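Local coordinates for protein serine protease inhibitor 2 (Anopheles gambiae, PDB 3PZF) that inhibits the serine proteases CLIPB9, CLIPB10 and CLIPB4, thereby blocking phenoloxidase activation and restraining melanization in mosquito hemolymph, at residues 160-168 with 333-341; 226-234 with 263-273. All blocks are in the same frame, centred on the assembly; numbering follows the deposited sequence.

Interaction 1: residues 160-168 with 333-341; sequences NGRLREIVT and IFQKAGITI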
ATOM      1  N   ASN A 160       3.284   9.961 -12.612  1.00 49.00           N
ATOM      2  CA  ASN A 160       3.978  11.221 -12.872  1.00 57.81           C
ATOM      3  C   ASN A 160       5.492  11.014 -12.929  1.00 51.56           C
ATOM      4  O   ASN A 160       6.273  11.885 -12.523  1.00 49.28           O
ATOM      5  CB  ASN A 160       3.615  12.251 -11.796  1.00 62.34           C
ATOM      6  CG  ASN A 160       4.045  13.662 -12.164  1.00 76.37           C
ATOM      7  OD1 ASN A 160       3.901  14.091 -13.312  1.00 84.47           O
ATOM      8  ND2 ASN A 160       4.583  14.393 -11.187  1.00 76.47           N
ATOM      9  N   GLY A 161       5.901   9.849 -13.425  1.00 42.72           N
ATOM     10  CA  GLY A 161       7.307   9.511 -13.548  1.00 36.29           C
ATOM     11  C   GLY A 161       7.999   9.087 -12.251  1.00 35.66           C
ATOM     12  O   GLY A 161       9.220   8.832 -12.253  1.00 35.90           O
ATOM     13  N   ARG A 162       7.246   8.991 -11.155  1.00 32.15           N
ATOM     14  CA  ARG A 162       7.826   8.602  -9.870  1.00 32.44           C
ATOM     15  C   ARG A 162       8.326   7.181  -9.988  1.00 33.92           C
ATOM     16  O   ARG A 162       9.355   6.832  -9.418  1.00 31.25           O
ATOM     17  CB  ARG A 162       6.795   8.713  -8.745  1.00 32.68           C
ATOM     18  CG  ARG A 162       7.303   8.290  -7.352  1.00 35.09           C
ATOM     19  CD  ARG A 162       8.539   9.072  -6.901  1.00 33.09           C
ATOM     20  NE  ARG A 162       9.005   8.590  -5.595  1.00 31.86           N
ATOM     21  CZ  ARG A 162       9.744   7.495  -5.420  1.00 27.41           C
ATOM     22  NH1 ARG A 162      10.132   6.778  -6.477  1.00 34.86           N
ATOM     23  NH2 ARG A 162      10.115   7.133  -4.198  1.00 30.37           N
ATOM     24  N   LEU A 163       7.581   6.371 -10.743  1.00 30.56           N
ATOM     25  CA  LEU A 163       7.954   4.994 -11.040  1.00 32.57           C
ATOM     26  C   LEU A 163       8.044   4.877 -12.562  1.00 39.02           C
ATOM     27  O   LEU A 163       7.189   5.409 -13.273  1.00 36.95           O
ATOM     28  CB  LEU A 163       6.884   4.004 -10.543  1.00 29.12           C
ATOM     29  CG  LEU A 163       6.442   4.080  -9.076  1.00 28.26           C
ATOM     30  CD1 LEU A 163       5.336   3.069  -8.800  1.00 27.79           C
ATOM     31  CD2 LEU A 163       7.644   3.878  -8.131  1.00 26.93           C
ATOM     32  N   ARG A 164       9.051   4.152 -13.043  1.00 33.95           N
ATOM     33  CA  ARG A 164       9.396   4.128 -14.461  1.00 42.46           C
ATOM     34  C   ARG A 164       9.249   2.750 -15.086  1.00 39.40           C
ATOM     35  O   ARG A 164       9.176   2.631 -16.298  1.00 37.49           O
ATOM     36  CB  ARG A 164      10.851   4.568 -14.642  1.00 44.66           C
ATOM     37  CG  ARG A 164      11.172   5.969 -14.152  1.00 51.82           C
ATOM     38  CD  ARG A 164      10.595   7.028 -15.076  1.00 66.31           C
ATOM     39  NE  ARG A 164      10.970   8.376 -14.651  1.00 74.33           N
ATOM     40  CZ  ARG A 164      11.071   9.420 -15.468  1.00 84.45           C
ATOM     41  NH1 ARG A 164      10.832   9.282 -16.768  1.00 86.97           N
ATOM     42  NH2 ARG A 164      11.421  10.604 -14.985  1.00 85.43           N
ATOM     43  N   GLU A 165       9.239   1.700 -14.273  1.00 36.94           N
ATOM     44  CA  GLU A 165       9.126   0.359 -14.826  1.00 34.54           C
ATOM     45  C   GLU A 165       8.727  -0.619 -13.756  1.00 34.27           C
ATOM     46  O   GLU A 165       8.958  -0.398 -12.562  1.00 32.92           O
ATOM     47  CB  GLU A 165      10.446  -0.108 -15.442  1.00 41.98           C
ATOM     48  CG  GLU A 165      11.518  -0.419 -14.414  1.00 54.98           C
ATOM     49  CD  GLU A 165      12.193   0.838 -13.886  1.00 70.23           C
ATOM     50  OE1 GLU A 165      12.518   0.900 -12.673  1.00 61.17           O
ATOM     51  OE2 GLU A 165      12.410   1.764 -14.699  1.00 78.53           O
ATOM     52  N   ILE A 166       8.148  -1.722 -14.193  1.00 32.96           N
ATOM     53  CA  ILE A 166       7.701  -2.724 -13.259  1.00 32.15           C
ATOM     54  C   ILE A 166       7.931  -4.137 -13.783  1.00 38.41           C
ATOM     55  O   ILE A 166       7.973  -5.079 -13.005  1.00 37.98           O
ATOM     56  CB  ILE A 166       6.228  -2.495 -12.907  1.00 29.43           C
ATOM     57  CG1 ILE A 166       5.809  -3.368 -11.728  1.00 29.33           C
ATOM     58  CG2 ILE A 166       5.327  -2.774 -14.115  1.00 28.52           C
ATOM     59  CD1 ILE A 166       4.456  -2.930 -11.129  1.00 24.26           C
ATOM     60  N   VAL A 167       8.113  -4.299 -15.091  1.00 35.91           N
ATOM     61  CA  VAL A 167       8.339  -5.638 -15.625  1.00 32.93           C
ATOM     62  C   VAL A 167       9.490  -5.644 -16.633  1.00 40.99           C
ATOM     63  O   VAL A 167       9.853  -4.616 -17.186  1.00 36.45           O
ATOM     64  CB  VAL A 167       7.081  -6.220 -16.332  1.00 33.52           C
ATOM     65  CG1 VAL A 167       5.901  -6.363 -15.362  1.00 38.06           C
ATOM     66  CG2 VAL A 167       6.701  -5.370 -17.551  1.00 37.76           C
ATOM     67  N   THR A 168      10.078  -6.811 -16.836  1.00 40.13           N
ATOM     68  CA  THR A 168      11.029  -7.015 -17.930  1.00 45.45           C
ATOM     69  C   THR A 168      10.412  -8.027 -18.882  1.00 48.29           C
ATOM     70  O   THR A 168       9.474  -8.717 -18.506  1.00 42.69           O
ATOM     71  CB  THR A 168      12.365  -7.572 -17.410  1.00 47.10           C
ATOM     72  OG1 THR A 168      12.144  -8.866 -16.835  1.00 50.33           O
ATOM     73  CG2 THR A 168      12.981  -6.635 -16.369  1.00 46.69           C
ATOM     74  N   ILE A 333       0.374 -11.136 -11.172  1.00 22.13           N
ATOM     75  CA  ILE A 333      -0.087  -9.887 -10.585  1.00 22.03           C
ATOM     76  C   ILE A 333       1.139  -9.132 -10.101  1.00 24.68           C
ATOM     77  O   ILE A 333       1.960  -9.674  -9.355  1.00 26.91           O
ATOM     78  CB  ILE A 333      -1.036 -10.123  -9.376  1.00 25.14           C
ATOM     79  CG1 ILE A 333      -2.255 -10.937  -9.835  1.00 21.78           C
ATOM     80  CG2 ILE A 333      -1.474  -8.797  -8.769  1.00 22.50           C
ATOM     81  CD1 ILE A 333      -3.225 -11.276  -8.713  1.00 24.10           C
ATOM     82  N   PHE A 334       1.272  -7.882 -10.524  1.00 22.60           N
ATOM     83  CA  PHE A 334       2.417  -7.071 -10.100  1.00 25.14           C
ATOM     84  C   PHE A 334       1.918  -5.822  -9.383  1.00 23.39           C
ATOM     85  O   PHE A 334       0.932  -5.208  -9.804  1.00 25.69           O
ATOM     86  CB  PHE A 334       3.256  -6.636 -11.308  1.00 27.54           C
ATOM     87  CG  PHE A 334       3.940  -7.773 -12.042  1.00 27.31           C
ATOM     88  CD1 PHE A 334       5.105  -8.341 -11.540  1.00 38.50           C
ATOM     89  CD2 PHE A 334       3.447  -8.227 -13.253  1.00 31.49           C
ATOM     90  CE1 PHE A 334       5.740  -9.371 -12.222  1.00 49.83           C
ATOM     91  CE2 PHE A 334       4.071  -9.262 -13.939  1.00 42.17           C
ATOM     92  CZ  PHE A 334       5.225  -9.825 -13.424  1.00 43.02           C
ATOM     93  N   GLN A 335       2.596  -5.428  -8.303  1.00 23.53           N
ATOM     94  CA  GLN A 335       2.293  -4.151  -7.686  1.00 18.63           C
ATOM     95  C   GLN A 335       3.598  -3.413  -7.435  1.00 21.99           C
ATOM     96  O   GLN A 335       4.599  -4.026  -7.046  1.00 21.61           O
ATOM     97  CB  GLN A 335       1.578  -4.333  -6.331  1.00 22.02           C
ATOM     98  CG  GLN A 335       1.336  -3.006  -5.645  1.00 20.83           C
ATOM     99  CD  GLN A 335       0.471  -3.095  -4.377  1.00 27.26           C
ATOM    100  OE1 GLN A 335      -0.717  -2.743  -4.379  1.00 26.62           O
ATOM    101  NE2 GLN A 335       1.087  -3.503  -3.283  1.00 24.09           N
ATOM    102  N   LYS A 336       3.614  -2.111  -7.675  1.00 19.45           N
ATOM    103  CA  LYS A 336       4.804  -1.326  -7.307  1.00 18.09           C
ATOM    104  C   LYS A 336       4.362  -0.021  -6.662  1.00 21.66           C
ATOM    105  O   LYS A 336       3.327   0.545  -7.012  1.00 20.71           O
ATOM    106  CB  LYS A 336       5.674  -1.029  -8.523  1.00 20.19           C
ATOM    107  CG  LYS A 336       7.018  -0.327  -8.174  1.00 22.05           C
ATOM    108  CD  LYS A 336       8.002  -0.426  -9.410  1.00 23.74           C
ATOM    109  CE  LYS A 336       9.432  -0.011  -9.028  1.00 27.77           C
ATOM    110  NZ  LYS A 336      10.451  -0.250 -10.153  1.00 30.67           N
ATOM    111  N   ALA A 337       5.155   0.439  -5.695  1.00 22.24           N
ATOM    112  CA  ALA A 337       4.863   1.670  -4.953  1.00 21.08           C
ATOM    113  C   ALA A 337       6.169   2.378  -4.640  1.00 22.21           C
ATOM    114  O   ALA A 337       7.144   1.717  -4.314  1.00 20.72           O
ATOM    115  CB  ALA A 337       4.158   1.339  -3.647  1.00 21.16           C
ATOM    116  N   GLY A 338       6.180   3.705  -4.717  1.00 18.15           N
ATOM    117  CA  GLY A 338       7.340   4.465  -4.240  1.00 20.19           C
ATOM    118  C   GLY A 338       6.927   5.301  -3.040  1.00 25.59           C
ATOM    119  O   GLY A 338       5.771   5.661  -2.897  1.00 22.00           O
ATOM    120  N   ILE A 339       7.861   5.630  -2.166  1.00 21.85           N
ATOM    121  CA  ILE A 339       7.524   6.466  -1.002  1.00 19.88           C
ATOM    122  C   ILE A 339       8.762   7.293  -0.709  1.00 22.89           C
ATOM    123  O   ILE A 339       9.880   6.817  -0.862  1.00 23.05           O
ATOM    124  CB  ILE A 339       7.149   5.629   0.221  1.00 21.19           C
ATOM    125  CG1 ILE A 339       6.621   6.512   1.383  1.00 21.43           C
ATOM    126  CG2 ILE A 339       8.331   4.741   0.649  1.00 20.21           C
ATOM    127  CD1 ILE A 339       5.257   7.232   1.096  1.00 23.22           C
ATOM    128  N   THR A 340       8.529   8.540  -0.314  1.00 23.89           N
ATOM    129  CA  THR A 340       9.580   9.464   0.106  1.00 22.19           C
ATOM    130  C   THR A 340       9.081  10.178   1.339  1.00 26.13           C
ATOM    131  O   THR A 340       7.899  10.519   1.418  1.00 27.49           O
ATOM    132  CB  THR A 340       9.815  10.508  -0.975  1.00 28.38           C
ATOM    133  OG1 THR A 340      10.169   9.850  -2.205  1.00 30.70           O
ATOM    134  CG2 THR A 340      10.944  11.494  -0.550  1.00 32.72           C
ATOM    135  N   ILE A 341       9.930  10.368   2.342  1.00 23.67           N
ATOM    136  CA  ILE A 341       9.628  11.396   3.334  1.00 20.91           C
ATOM    137  C   ILE A 341      10.849  12.309   3.474  1.00 24.99           C
ATOM    138  O   ILE A 341      12.007  11.850   3.486  1.00 23.32           O
ATOM    139  CB  ILE A 341       9.174  10.864   4.759  1.00 26.25           C
ATOM    140  CG1 ILE A 341      10.320  10.152   5.496  1.00 22.55           C
ATOM    141  CG2 ILE A 341       7.900   9.967   4.631  1.00 25.01           C
ATOM    142  CD1 ILE A 341       9.985   9.754   6.944  1.00 21.96           C
TER
HETATM  143  O   HOH W   1      10.779   2.647 -11.246  1.00 38.07           O
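Leu163 and Ile166 bring the irregular segment 160-168 over one face of strand 333-341, running nearly counter to it (end-to-end directions 156° apart), with CA of Leu163 6.8 Å from CA of Gly338. In serpin terms this is the connection that follows helix F, here helix 144-158, packed on strand 5 of sheet A, which leads into the reactive-loop hinge. Lys336 contributes the largest share of the buried surface. With CG anti to the backbone N (chi1 -174°) and the rest of the chain extended, it rises from the strand between Leu163 and Ile166, whose side chains run counter to it. Leu163 CD1 lies 3.8 Å from Lys336 CG, while Ile166 CD1 presses on Lys336 CB at 3.4 Å, tighter than usual for two carbons. The ammonium gives a hydrogen bond to Glu165 O, NZ to O 2.8 Å, at a C=O...N angle of 158°, with the donor tilted from the carbonyl plane. Glu165 OE1 adds a longer salt bridge, and one water joins that oxygen to Lys336 NZ and Arg164 N, so the amine has three partners here: a carbonyl, a carboxylate and a water. Farther along, Val167 CG1 sits over a face of the Phe334 ring, a CH-pi contact 3.8 Å from the centroid. At the other end the Arg162 guanidinium lays one face over Gly338 CA. Its main partner is Glu347 of the hinge, which meets NE in a salt bridge and also bonds Thr340 OG1. Toward the strand itself, Arg162 NH2 makes weak hydrogen bonds, each 3.4 Å long, to Thr340 OG1 and Ile339 O.

Interaction 2: residues 226-234 with 263-273; sequences NSADLGAQI and RINSASLHQAL
Arg263 reaches across to the turn that holds Asp229 and Leu230, and its side chain can be traced outward atom by atom. CB rests against Leu230 CD2; bends at chi2 (-67°) and chi3 fold the chain back along the turn, bringing CD within 4.2 Å of Asp229 O, to which NE donates at 3.1 Å. That oxygen lies 20° out of the guanidinium plane. At the tip, NH2 adds a weak bond to the same carbonyl and forms a salt bridge with Asp229 OD1, 3.0 Å away at the guanidinium edge. The carboxylate plane stands 72° from that of the guanidinium, which excludes a coplanar, two-pronged pairing. Asp229 OD2 instead accepts from a water that also donates to Ser268 O.

Deeper in, Leu230 CD1 touches Ala272 CB at 3.5 Å and Ile264 CG1 at 4.1 Å. Ile234 CD1 meets the same Ala272 CB, also at 3.5 Å, so this methyl faces the notch between the two branched chains. Both partners are locally braced: Ser227 OG accepts from Leu230 N in an ST motif within a G1 bulge turn, while Asn265 and Ser268 form a capping box, Ser268 N to Asn265 OD1 being 2.9 Å.

The contact thus seats helix 266-274 on the hairpin of strands 211-227 and 232-238, part of serpin sheet B. Strand 244-251 meets Leu269 and Leu273 of this helix, and helix 24-35 packs against Ile264 and Leu269.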
ATOM      1  N   ASN A 226       3.307   5.359  24.024  1.00 24.54           N
ATOM      2  CA  ASN A 226       4.234   4.253  24.126  1.00 27.71           C
ATOM      3  C   ASN A 226       3.412   3.047  24.487  1.00 31.10           C
ATOM      4  O   ASN A 226       2.910   2.923  25.618  1.00 29.46           O
ATOM      5  CB  ASN A 226       5.311   4.517  25.180  1.00 30.29           C
ATOM      6  CG  ASN A 226       6.441   3.489  25.154  1.00 38.78           C
ATOM      7  OD1 ASN A 226       7.285   3.485  26.063  1.00 39.95           O
ATOM      8  ND2 ASN A 226       6.481   2.638  24.152  1.00 43.10           N
ATOM      9  N   SER A 227       3.187   2.188  23.501  1.00 27.72           N
ATOM     10  CA  SER A 227       2.258   1.077  23.689  1.00 28.61           C
ATOM     11  C   SER A 227       2.876  -0.059  24.478  1.00 33.67           C
ATOM     12  O   SER A 227       3.808  -0.707  24.018  1.00 30.29           O
ATOM     13  CB  SER A 227       1.786   0.547  22.341  1.00 28.56           C
ATOM     14  OG  SER A 227       1.046  -0.657  22.532  1.00 29.39           O
ATOM     15  N   ALA A 228       2.348  -0.303  25.675  1.00 32.57           N
ATOM     16  CA  ALA A 228       2.808  -1.423  26.480  1.00 43.11           C
ATOM     17  C   ALA A 228       2.445  -2.744  25.798  1.00 40.36           C
ATOM     18  O   ALA A 228       3.218  -3.709  25.814  1.00 43.86           O
ATOM     19  CB  ALA A 228       2.183  -1.349  27.879  1.00 50.80           C
ATOM     20  N   ASP A 229       1.265  -2.757  25.190  1.00 37.90           N
ATOM     21  CA  ASP A 229       0.711  -3.941  24.545  1.00 39.98           C
ATOM     22  C   ASP A 229       1.588  -4.399  23.369  1.00 45.26           C
ATOM     23  O   ASP A 229       1.933  -5.581  23.272  1.00 39.39           O
ATOM     24  CB  ASP A 229      -0.715  -3.624  24.071  1.00 45.43           C
ATOM     25  CG  ASP A 229      -1.504  -4.861  23.685  1.00 59.19           C
ATOM     26  OD1 ASP A 229      -1.701  -5.727  24.564  1.00 67.36           O
ATOM     27  OD2 ASP A 229      -1.959  -4.950  22.515  1.00 48.98           O
ATOM     28  N   LEU A 230       1.971  -3.464  22.497  1.00 33.24           N
ATOM     29  CA  LEU A 230       2.751  -3.809  21.294  1.00 26.11           C
ATOM     30  C   LEU A 230       4.261  -3.807  21.538  1.00 30.02           C
ATOM     31  O   LEU A 230       5.020  -4.355  20.743  1.00 32.78           O
ATOM     32  CB  LEU A 230       2.445  -2.845  20.141  1.00 27.79           C
ATOM     33  CG  LEU A 230       1.006  -2.819  19.618  1.00 31.27           C
ATOM     34  CD1 LEU A 230       0.905  -1.941  18.367  1.00 28.48           C
ATOM     35  CD2 LEU A 230       0.491  -4.216  19.319  1.00 32.31           C
ATOM     36  N   GLY A 231       4.704  -3.171  22.621  1.00 29.24           N
ATOM     37  CA  GLY A 231       6.126  -3.000  22.859  1.00 26.25           C
ATOM     38  C   GLY A 231       6.749  -2.003  21.897  1.00 29.49           C
ATOM     39  O   GLY A 231       7.862  -2.203  21.420  1.00 28.05           O
ATOM     40  N   ALA A 232       6.051  -0.904  21.636  1.00 26.25           N
ATOM     41  CA  ALA A 232       6.491   0.044  20.613  1.00 21.03           C
ATOM     42  C   ALA A 232       5.876   1.408  20.829  1.00 24.94           C
ATOM     43  O   ALA A 232       4.748   1.513  21.331  1.00 25.19           O
ATOM     44  CB  ALA A 232       6.053  -0.473  19.211  1.00 19.37           C
ATOM     45  N   GLN A 233       6.589   2.447  20.405  1.00 22.88           N
ATOM     46  CA  GLN A 233       6.021   3.784  20.379  1.00 19.12           C
ATOM     47  C   GLN A 233       5.258   3.961  19.105  1.00 20.83           C
ATOM     48  O   GLN A 233       5.647   3.431  18.051  1.00 21.80           O
ATOM     49  CB  GLN A 233       7.122   4.833  20.470  1.00 20.07           C
ATOM     50  CG  GLN A 233       7.752   4.953  21.892  1.00 20.09           C
ATOM     51  CD  GLN A 233       9.029   5.771  21.823  1.00 25.51           C
ATOM     52  OE1 GLN A 233      10.003   5.349  21.181  1.00 24.19           O
ATOM     53  NE2 GLN A 233       9.022   6.957  22.451  1.00 26.49           N
ATOM     54  N   ILE A 234       4.135   4.663  19.187  1.00 20.26           N
ATOM     55  CA  ILE A 234       3.402   4.969  17.976  1.00 19.25           C
ATOM     56  C   ILE A 234       3.227   6.471  17.846  1.00 25.50           C
ATOM     57  O   ILE A 234       2.908   7.143  18.817  1.00 22.78           O
ATOM     58  CB  ILE A 234       2.031   4.260  17.987  1.00 23.95           C
ATOM     59  CG1 ILE A 234       2.245   2.753  18.225  1.00 28.27           C
ATOM     60  CG2 ILE A 234       1.336   4.500  16.688  1.00 22.58           C
ATOM     61  CD1 ILE A 234       0.962   1.931  18.290  1.00 41.58           C
ATOM     62  N   ARG A 263       2.607  -9.103  17.263  1.00 32.20           N
ATOM     63  CA  ARG A 263       1.666  -8.584  18.253  1.00 33.93           C
ATOM     64  C   ARG A 263       0.543  -7.825  17.588  1.00 39.54           C
ATOM     65  O   ARG A 263      -0.496  -7.587  18.200  1.00 34.37           O
ATOM     66  CB  ARG A 263       2.374  -7.629  19.234  1.00 31.29           C
ATOM     67  CG  ARG A 263       3.303  -8.317  20.238  1.00 48.91           C
ATOM     68  CD  ARG A 263       2.512  -9.173  21.214  1.00 64.26           C
ATOM     69  NE  ARG A 263       1.563  -8.378  21.993  1.00 66.59           N
ATOM     70  CZ  ARG A 263       0.559  -8.886  22.703  1.00 65.42           C
ATOM     71  NH1 ARG A 263       0.361 -10.200  22.733  1.00 63.20           N
ATOM     72  NH2 ARG A 263      -0.251  -8.077  23.379  1.00 54.59           N
ATOM     73  N   ILE A 264       0.761  -7.420  16.340  1.00 32.50           N
ATOM     74  CA  ILE A 264      -0.215  -6.602  15.636  1.00 28.12           C
ATOM     75  C   ILE A 264      -1.265  -7.434  14.933  1.00 30.75           C
ATOM     76  O   ILE A 264      -0.942  -8.350  14.186  1.00 32.85           O
ATOM     77  CB  ILE A 264       0.464  -5.716  14.587  1.00 25.33           C
ATOM     78  CG1 ILE A 264       1.306  -4.637  15.287  1.00 24.46           C
ATOM     79  CG2 ILE A 264      -0.577  -5.070  13.684  1.00 26.58           C
ATOM     80  CD1 ILE A 264       2.137  -3.837  14.308  1.00 25.11           C
ATOM     81  N   ASN A 265      -2.529  -7.100  15.193  1.00 31.01           N
ATOM     82  CA  ASN A 265      -3.663  -7.667  14.474  1.00 29.49           C
ATOM     83  C   ASN A 265      -4.726  -6.586  14.502  1.00 28.13           C
ATOM     84  O   ASN A 265      -4.490  -5.523  15.059  1.00 30.08           O
ATOM     85  CB  ASN A 265      -4.132  -8.971  15.117  1.00 29.40           C
ATOM     86  CG  ASN A 265      -4.395  -8.819  16.610  1.00 39.17           C
ATOM     87  OD1 ASN A 265      -5.315  -8.119  17.003  1.00 37.91           O
ATOM     88  ND2 ASN A 265      -3.587  -9.476  17.436  1.00 48.63           N
ATOM     89  N   SER A 266      -5.879  -6.805  13.886  1.00 29.46           N
ATOM     90  CA  SER A 266      -6.840  -5.711  13.789  1.00 23.96           C
ATOM     91  C   SER A 266      -7.214  -5.129  15.155  1.00 30.66           C
ATOM     92  O   SER A 266      -7.323  -3.914  15.294  1.00 26.76           O
ATOM     93  CB  SER A 266      -8.109  -6.159  13.066  1.00 25.98           C
ATOM     94  OG  SER A 266      -7.784  -6.401  11.702  1.00 36.23           O
ATOM     95  N   ALA A 267      -7.488  -6.000  16.128  1.00 28.48           N
ATOM     96  CA  ALA A 267      -7.943  -5.546  17.446  1.00 33.26           C
ATOM     97  C   ALA A 267      -6.804  -4.900  18.220  1.00 26.58           C
ATOM     98  O   ALA A 267      -6.995  -3.892  18.878  1.00 30.85           O
ATOM     99  CB  ALA A 267      -8.528  -6.721  18.245  1.00 35.71           C
ATOM    100  N   SER A 268      -5.620  -5.486  18.164  1.00 27.10           N
ATOM    101  CA  SER A 268      -4.513  -4.962  18.963  1.00 30.66           C
ATOM    102  C   SER A 268      -4.023  -3.637  18.367  1.00 31.70           C
ATOM    103  O   SER A 268      -3.586  -2.744  19.098  1.00 27.87           O
ATOM    104  CB  SER A 268      -3.373  -5.967  19.068  1.00 32.43           C
ATOM    105  OG  SER A 268      -2.671  -6.052  17.843  1.00 34.30           O
ATOM    106  N   LEU A 269      -4.126  -3.485  17.044  1.00 30.67           N
ATOM    107  CA  LEU A 269      -3.734  -2.225  16.420  1.00 24.72           C
ATOM    108  C   LEU A 269      -4.825  -1.212  16.676  1.00 25.59           C
ATOM    109  O   LEU A 269      -4.549  -0.054  16.968  1.00 29.10           O
ATOM    110  CB  LEU A 269      -3.476  -2.387  14.907  1.00 21.64           C
ATOM    111  CG  LEU A 269      -2.989  -1.124  14.176  1.00 25.25           C
ATOM    112  CD1 LEU A 269      -1.626  -0.721  14.688  1.00 26.62           C
ATOM    113  CD2 LEU A 269      -2.970  -1.362  12.622  1.00 24.02           C
ATOM    114  N   HIS A 270      -6.076  -1.649  16.628  1.00 24.77           N
ATOM    115  CA  HIS A 270      -7.166  -0.766  17.006  1.00 23.26           C
ATOM    116  C   HIS A 270      -6.911  -0.146  18.389  1.00 26.50           C
ATOM    117  O   HIS A 270      -7.019   1.069  18.561  1.00 25.37           O
ATOM    118  CB  HIS A 270      -8.514  -1.494  17.040  1.00 26.40           C
ATOM    119  CG  HIS A 270      -9.641  -0.590  17.403  1.00 34.29           C
ATOM    120  ND1 HIS A 270     -10.174   0.317  16.514  1.00 31.95           N
ATOM    121  CD2 HIS A 270     -10.288  -0.390  18.574  1.00 31.87           C
ATOM    122  CE1 HIS A 270     -11.119   1.014  17.110  1.00 31.13           C
ATOM    123  NE2 HIS A 270     -11.195   0.615  18.374  1.00 32.40           N
ATOM    124  N   GLN A 271      -6.608  -0.983  19.383  1.00 25.07           N
ATOM    125  CA  GLN A 271      -6.431  -0.494  20.753  1.00 29.81           C
ATOM    126  C   GLN A 271      -5.198   0.381  20.843  1.00 30.03           C
ATOM    127  O   GLN A 271      -5.220   1.407  21.500  1.00 27.94           O
ATOM    128  CB  GLN A 271      -6.296  -1.648  21.733  1.00 29.98           C
ATOM    129  CG  GLN A 271      -6.172  -1.187  23.197  1.00 32.68           C
ATOM    130  CD  GLN A 271      -5.893  -2.326  24.126  1.00 46.56           C
ATOM    131  OE1 GLN A 271      -6.482  -3.389  24.002  1.00 46.75           O
ATOM    132  NE2 GLN A 271      -5.004  -2.109  25.082  1.00 58.59           N
ATOM    133  N   ALA A 272      -4.116  -0.012  20.173  1.00 29.98           N
ATOM    134  CA  ALA A 272      -2.864   0.767  20.277  1.00 27.14           C
ATOM    135  C   ALA A 272      -3.117   2.178  19.737  1.00 27.80           C
ATOM    136  O   ALA A 272      -2.702   3.156  20.341  1.00 25.95           O
ATOM    137  CB  ALA A 272      -1.737   0.098  19.518  1.00 26.83           C
ATOM    138  N   LEU A 273      -3.846   2.296  18.632  1.00 26.16           N
ATOM    139  CA  LEU A 273      -4.142   3.623  18.086  1.00 24.96           C
ATOM    140  C   LEU A 273      -5.144   4.360  18.994  1.00 29.31           C
ATOM    141  O   LEU A 273      -5.085   5.587  19.155  1.00 25.79           O
ATOM    142  CB  LEU A 273      -4.681   3.542  16.666  1.00 23.43           C
ATOM    143  CG  LEU A 273      -3.768   2.815  15.651  1.00 26.67           C
ATOM    144  CD1 LEU A 273      -4.456   2.731  14.258  1.00 32.07           C
ATOM    145  CD2 LEU A 273      -2.408   3.434  15.550  1.00 25.56           C
TER
HETATM  146  O   HOH W   2      -2.676  -2.552  21.639  1.00 36.73           O

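The two contacts lie on opposite sides of the chain's centre, with their own centres 30 Å apart and nearest atoms about 13 Å apart. Along the chain the order is 160-168, 226-234, 263-273, 333-341, so both halves of interaction 2 fall between those of interaction 1. Strand 277-295 links them: it follows helix 266-274 and pairs antiparallel with both strand 211-227 and strand 332-341. Interaction 1 covers sheet A, where strands 177-188 and 332-341 pair directly, evidence that the reactive loop has not fully inserted between them; inhibitory serpins open this pair. Interaction 2 packs a helix on sheet B and does not touch interaction 1.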